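Local coordinates for putative uncharacterized protein (Enterobacter cloacae, PDB 4HFK), which is probably the immunity protein that neutralises a type VI secretion amidase effector, at residues B[20-25]-B[36-41]; B[14-19]-B[86-91]. All coordinates share one frame; numbering follows the deposited sequence.

Contact 1: B[20-25]-B[36-41]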
loop_
_atom_site.group_PDB
_atom_site.type_symbol
_atom_site.label_atom_id
_atom_site.label_comp_id
_atom_site.label_asym_id
_atom_site.label_seq_id
_atom_site.Cartn_x
_atom_site.Cartn_y
_atom_site.Cartn_z
ATOM N N GLN B 20 -0.860 6.675 -1.895
ATOM C CA GLN B 20 -0.863 5.252 -2.241
ATOM C C GLN B 20 -2.257 4.643 -2.085
ATOM O O GLN B 20 -2.745 3.945 -2.978
ATOM C CB GLN B 20 0.145 4.479 -1.380
ATOM C CG GLN B 20 0.609 3.157 -2.019
ATOM C CD GLN B 20 0.183 1.926 -1.234
ATOM O OE1 GLN B 20 -0.631 2.014 -0.318
ATOM N NE2 GLN B 20 0.744 0.769 -1.589
ATOM N N ASN B 21 -2.895 4.905 -0.948
ATOM C CA ASN B 21 -4.212 4.337 -0.673
ATOM C C ASN B 21 -5.233 4.836 -1.686
ATOM O O ASN B 21 -6.076 4.082 -2.171
ATOM C CB ASN B 21 -4.679 4.692 0.737
ATOM C CG ASN B 21 -3.951 3.916 1.816
ATOM O OD1 ASN B 21 -4.308 4.015 2.993
ATOM N ND2 ASN B 21 -2.919 3.151 1.432
ATOM N N ARG B 22 -5.150 6.117 -2.012
ATOM C CA ARG B 22 -6.023 6.689 -3.024
ATOM C C ARG B 22 -5.766 6.087 -4.419
ATOM O O ARG B 22 -6.707 5.854 -5.190
ATOM C CB ARG B 22 -5.868 8.205 -3.051
ATOM C CG ARG B 22 -6.709 8.858 -4.101
ATOM C CD ARG B 22 -7.352 10.119 -3.565
ATOM N NE ARG B 22 -8.170 10.753 -4.593
ATOM C CZ ARG B 22 -9.497 10.694 -4.625
ATOM N NH1 ARG B 22 -10.160 10.046 -3.672
ATOM N NH2 ARG B 22 -10.155 11.300 -5.600
ATOM N N CYS B 23 -4.502 5.830 -4.751
ATOM C CA CYS B 23 -4.200 5.148 -6.010
ATOM C C CYS B 23 -4.841 3.766 -6.056
ATOM O O CYS B 23 -5.434 3.383 -7.066
ATOM C CB CYS B 23 -2.696 4.985 -6.211
ATOM S SG CYS B 23 -1.849 6.446 -6.735
ATOM N N ILE B 24 -4.699 3.014 -4.968
ATOM C CA ILE B 24 -5.307 1.685 -4.870
ATOM C C ILE B 24 -6.805 1.768 -5.133
ATOM O O ILE B 24 -7.361 0.932 -5.842
ATOM C CB ILE B 24 -5.036 1.049 -3.497
ATOM C CG1 ILE B 24 -3.543 0.714 -3.374
ATOM C CG2 ILE B 24 -5.862 -0.219 -3.317
ATOM C CD1 ILE B 24 -3.103 0.300 -1.985
ATOM N N GLY B 25 -7.445 2.800 -4.587
ATOM C CA GLY B 25 -8.865 3.021 -4.790
ATOM C C GLY B 25 -9.212 3.267 -6.247
ATOM O O GLY B 25 -10.271 2.848 -6.723
ATOM N N ASP B 36 -13.025 0.797 0.895
ATOM C CA ASP B 36 -12.055 0.566 1.965
ATOM C C ASP B 36 -10.806 1.455 1.781
ATOM O O ASP B 36 -10.351 2.132 2.718
ATOM C CB ASP B 36 -11.684 -0.921 1.999
ATOM C CG ASP B 36 -10.774 -1.283 3.170
ATOM O OD1 ASP B 36 -9.721 -0.629 3.346
ATOM O OD2 ASP B 36 -11.102 -2.237 3.914
ATOM N N ALA B 37 -10.266 1.462 0.567
ATOM C CA ALA B 37 -9.084 2.256 0.267
ATOM C C ALA B 37 -9.346 3.758 0.452
ATOM O O ALA B 37 -8.477 4.487 0.941
ATOM C CB ALA B 37 -8.588 1.958 -1.144
ATOM N N ASP B 38 -10.532 4.231 0.070
ATOM C CA ASP B 38 -10.844 5.652 0.232
ATOM C C ASP B 38 -11.120 6.028 1.695
ATOM O O ASP B 38 -10.823 7.149 2.119
ATOM C CB ASP B 38 -12.028 6.062 -0.650
ATOM C CG ASP B 38 -11.684 6.058 -2.134
ATOM O OD1 ASP B 38 -10.477 6.029 -2.483
ATOM O OD2 ASP B 38 -12.624 6.097 -2.959
ATOM N N ALA B 39 -11.700 5.104 2.459
ATOM C CA ALA B 39 -11.898 5.338 3.885
ATOM C C ALA B 39 -10.528 5.360 4.553
ATOM O O ALA B 39 -10.250 6.193 5.414
ATOM C CB ALA B 39 -12.767 4.256 4.496
ATOM N N SER B 40 -9.671 4.437 4.142
ATOM C CA SER B 40 -8.308 4.387 4.652
ATOM C C SER B 40 -7.553 5.681 4.341
ATOM O O SER B 40 -6.906 6.261 5.226
ATOM C CB SER B 40 -7.575 3.177 4.066
ATOM O OG SER B 40 -8.188 1.971 4.503
ATOM N N ALA B 41 -7.656 6.143 3.097
ATOM C CA ALA B 41 -7.003 7.382 2.686
ATOM C C ALA B 41 -7.481 8.558 3.544
ATOM O O ALA B 41 -6.693 9.438 3.909
ATOM C CB ALA B 41 -7.266 7.655 1.197
HETATM O O HOH W 1 -9.382 6.563 -4.839
HETATM O O HOH W 2 -9.267 8.287 -1.746
#
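Asn21 and Gly25 of helix 11-27 pack against Ala41 and Ala37 of helix 31-47 in an antiparallel alpha-hairpin, part of an all-helical fold. The short helical segments run at 161° to each other, with their axes 7.9 Å apart. Small residues allow this closeness. Ala37 CB points into the neighbouring helix and sits 3.4 Å from Asn21 O, the carbonyl that also accepts the Gly25 backbone N-H. The same methyl meets Gly25 N and, at its flank, Ile24 CG2. Ala41 CB lies against Asn21 CB at 4.0 Å. The Asn21 side chain has CG anti to its own carbonyl carbon (chi1 -74°), which carries OD1 across to 3.5 Å from Ser40 CB. OD1 also receives a weak hydrogen bond from Trp44 NE1. Ser40 OG turns back to Asp36 O, which takes the Ser40 N-H as well. Ser40 OG also bonds to Leu81 N of the second subunit, so this side of the hairpin meets that subunit. No direct hydrogen bond links the two segments. On the other flank, water does the joining. Arg22 is salt-bridged to Asp59, and Asp38 to Lys34 through OD2. One water spans Arg22 O and Asp38 OD1. A second accepts from Arg22 NH1 in the guanidinium plane and donates to Asp38 OD1 at 2.7 Å.

Contact 2: B[14-19]-B[86-91]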
loop_
_atom_site.group_PDB
_atom_site.type_symbol
_atom_site.label_atom_id
_atom_site.label_comp_id
_atom_site.label_asym_id
_atom_site.label_seq_id
_atom_site.Cartn_x
_atom_site.Cartn_y
_atom_site.Cartn_z
ATOM N N ILE B 14 2.791 10.057 5.968
ATOM C CA ILE B 14 1.336 10.204 6.039
ATOM C C ILE B 14 0.784 10.641 4.673
ATOM O O ILE B 14 -0.202 10.084 4.180
ATOM C CB ILE B 14 0.926 11.175 7.164
ATOM C CG1 ILE B 14 1.091 10.491 8.529
ATOM C CG2 ILE B 14 -0.536 11.621 7.003
ATOM C CD1 ILE B 14 1.064 11.451 9.701
ATOM N N PHE B 15 1.444 11.606 4.039
ATOM C CA PHE B 15 1.031 12.049 2.713
ATOM C C PHE B 15 1.254 10.962 1.650
ATOM O O PHE B 15 0.380 10.706 0.806
ATOM C CB PHE B 15 1.750 13.349 2.327
ATOM C CG PHE B 15 1.162 14.016 1.115
ATOM C CD1 PHE B 15 -0.059 14.682 1.199
ATOM C CD2 PHE B 15 1.817 13.976 -0.103
ATOM C CE1 PHE B 15 -0.614 15.296 0.093
ATOM C CE2 PHE B 15 1.264 14.591 -1.226
ATOM C CZ PHE B 15 0.050 15.254 -1.129
ATOM N N GLU B 16 2.416 10.316 1.684
ATOM C CA GLU B 16 2.688 9.197 0.772
ATOM C C GLU B 16 1.623 8.102 0.865
ATOM O O GLU B 16 1.161 7.584 -0.148
ATOM C CB GLU B 16 4.070 8.591 1.060
ATOM C CG GLU B 16 5.231 9.495 0.634
ATOM C CD GLU B 16 6.546 9.134 1.321
ATOM O OE1 GLU B 16 6.582 8.142 2.096
ATOM O OE2 GLU B 16 7.542 9.853 1.089
ATOM N N ASN B 17 1.259 7.741 2.086
ATOM C CA ASN B 17 0.262 6.706 2.304
ATOM C C ASN B 17 -1.122 7.148 1.835
ATOM O O ASN B 17 -1.871 6.343 1.276
ATOM C CB ASN B 17 0.270 6.262 3.776
ATOM C CG ASN B 17 1.598 5.609 4.164
ATOM O OD1 ASN B 17 2.366 5.205 3.287
ATOM N ND2 ASN B 17 1.879 5.520 5.468
ATOM N N TRP B 18 -1.456 8.422 2.032
ATOM C CA TRP B 18 -2.668 8.962 1.428
ATOM C C TRP B 18 -2.649 8.736 -0.082
ATOM O O TRP B 18 -3.608 8.192 -0.655
ATOM C CB TRP B 18 -2.852 10.457 1.730
ATOM C CG TRP B 18 -4.147 11.006 1.134
ATOM C CD1 TRP B 18 -5.396 10.978 1.704
ATOM C CD2 TRP B 18 -4.310 11.628 -0.155
ATOM N NE1 TRP B 18 -6.321 11.562 0.855
ATOM C CE2 TRP B 18 -5.680 11.970 -0.286
ATOM C CE3 TRP B 18 -3.432 11.953 -1.194
ATOM C CZ2 TRP B 18 -6.189 12.603 -1.431
ATOM C CZ3 TRP B 18 -3.937 12.590 -2.323
ATOM C CH2 TRP B 18 -5.307 12.907 -2.428
ATOM N N VAL B 19 -1.558 9.139 -0.725
ATOM C CA VAL B 19 -1.450 9.018 -2.181
ATOM C C VAL B 19 -1.561 7.556 -2.610
ATOM O O VAL B 19 -2.273 7.232 -3.572
ATOM C CB VAL B 19 -0.120 9.602 -2.720
ATOM C CG1 VAL B 19 0.056 9.256 -4.208
ATOM C CG2 VAL B 19 -0.072 11.118 -2.515
ATOM N N ILE B 86 4.178 5.833 -7.540
ATOM C CA ILE B 86 3.530 7.132 -7.676
ATOM C C ILE B 86 3.630 7.940 -6.381
ATOM O O ILE B 86 3.950 9.132 -6.414
ATOM C CB ILE B 86 2.047 6.974 -8.114
ATOM C CG1 ILE B 86 1.988 6.554 -9.587
ATOM C CG2 ILE B 86 1.275 8.273 -7.906
ATOM C CD1 ILE B 86 0.582 6.166 -10.096
ATOM N N ALA B 87 3.365 7.295 -5.246
ATOM C CA ALA B 87 3.434 7.966 -3.944
ATOM C C ALA B 87 4.817 8.566 -3.682
ATOM O O ALA B 87 4.952 9.597 -3.010
ATOM C CB ALA B 87 3.061 6.996 -2.834
ATOM N N ASN B 88 5.840 7.912 -4.214
ATOM C CA ASN B 88 7.221 8.323 -3.991
ATOM C C ASN B 88 7.865 9.001 -5.194
ATOM O O ASN B 88 9.098 9.101 -5.270
ATOM C CB ASN B 88 8.054 7.110 -3.571
ATOM C CG ASN B 88 7.663 6.609 -2.201
ATOM O OD1 ASN B 88 8.143 7.121 -1.189
ATOM N ND2 ASN B 88 6.752 5.631 -2.153
ATOM N N SER B 89 7.043 9.477 -6.125
ATOM C CA SER B 89 7.564 10.080 -7.345
ATOM C C SER B 89 7.951 11.543 -7.150
ATOM O O SER B 89 7.455 12.213 -6.231
ATOM C CB SER B 89 6.532 9.982 -8.474
ATOM O OG SER B 89 5.445 10.861 -8.230
ATOM N N ASP B 90 8.828 12.026 -8.030
ATOM C CA ASP B 90 9.209 13.435 -8.070
ATOM C C ASP B 90 7.993 14.331 -8.330
ATOM O O ASP B 90 7.905 15.442 -7.805
ATOM C CB ASP B 90 10.270 13.673 -9.157
ATOM C CG ASP B 90 11.659 13.179 -8.758
ATOM O OD1 ASP B 90 11.813 12.559 -7.680
ATOM O OD2 ASP B 90 12.612 13.413 -9.544
ATOM N N ALA B 91 7.050 13.850 -9.133
ATOM C CA ALA B 91 5.865 14.650 -9.438
ATOM C C ALA B 91 4.998 14.920 -8.203
ATOM O O ALA B 91 4.366 15.968 -8.089
ATOM C CB ALA B 91 5.044 13.999 -10.551
#
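Val19 has CG1 anti to the backbone N (chi1 171°), and this sets the methyl over the backbone of Ala87, 3.6 Å from its CA. The same CG1 touches Ile86 CG2 at 4.0 Å. Glu16 has CG beside its own N (chi1 -71°) and a chain extended beyond it, so its carboxylate reaches Asn88. Ala87 CB sits near both Val19 CG1 and Glu16 CB, and lies 3.3 Å from the backbone O of Glu16. The Glu16 and Asn88 side chains cross at about a right angle, with carboxylate and amide planes 53° apart. Asn88 OD1 lies 3.6 Å from Glu16 CD; no hydrogen bond joins the two side chains. Each polar end is held elsewhere: Glu16 OE2 by a salt bridge to Lys96, and Asn88 ND2 by Thr84 O. The chain leaves helical geometry at Asn88. Just beyond, Ser89 N and OG both donate to Ile86 O. The contact thus packs the first half of helix 11-27 on the C-terminal end of helix 79-87. Ile86 also packs on Leu65 and Leu66 of helix 52-66, while Trp18 turns to Ala41 and Trp44 of helix 31-47.

Both contacts use helix 11-27, which packs on helix 31-47 in contact 1 and on helix 79-87 in contact 2. Their centres are about 12 Å apart. Contact 1 is nested along the chain inside the loop closed by contact 2. The two contacts touch directly: Ala41 O packs 3.0 Å from Trp18 CD1, Cys23 SG lies 3.8 Å from Ile86 CG2, and Gln20 N is 4.0 Å from Ala87 CB. Both also reach the second subunit. Near contact 2 a sulfate, probably from the crystallisation liquor, lies about 4 Å from the Glu16 side chain. Arg22 and Asp38 of contact 1 and Trp18 of contact 2 also meet a chain of another protein, consistent with effector binding by an immunity protein.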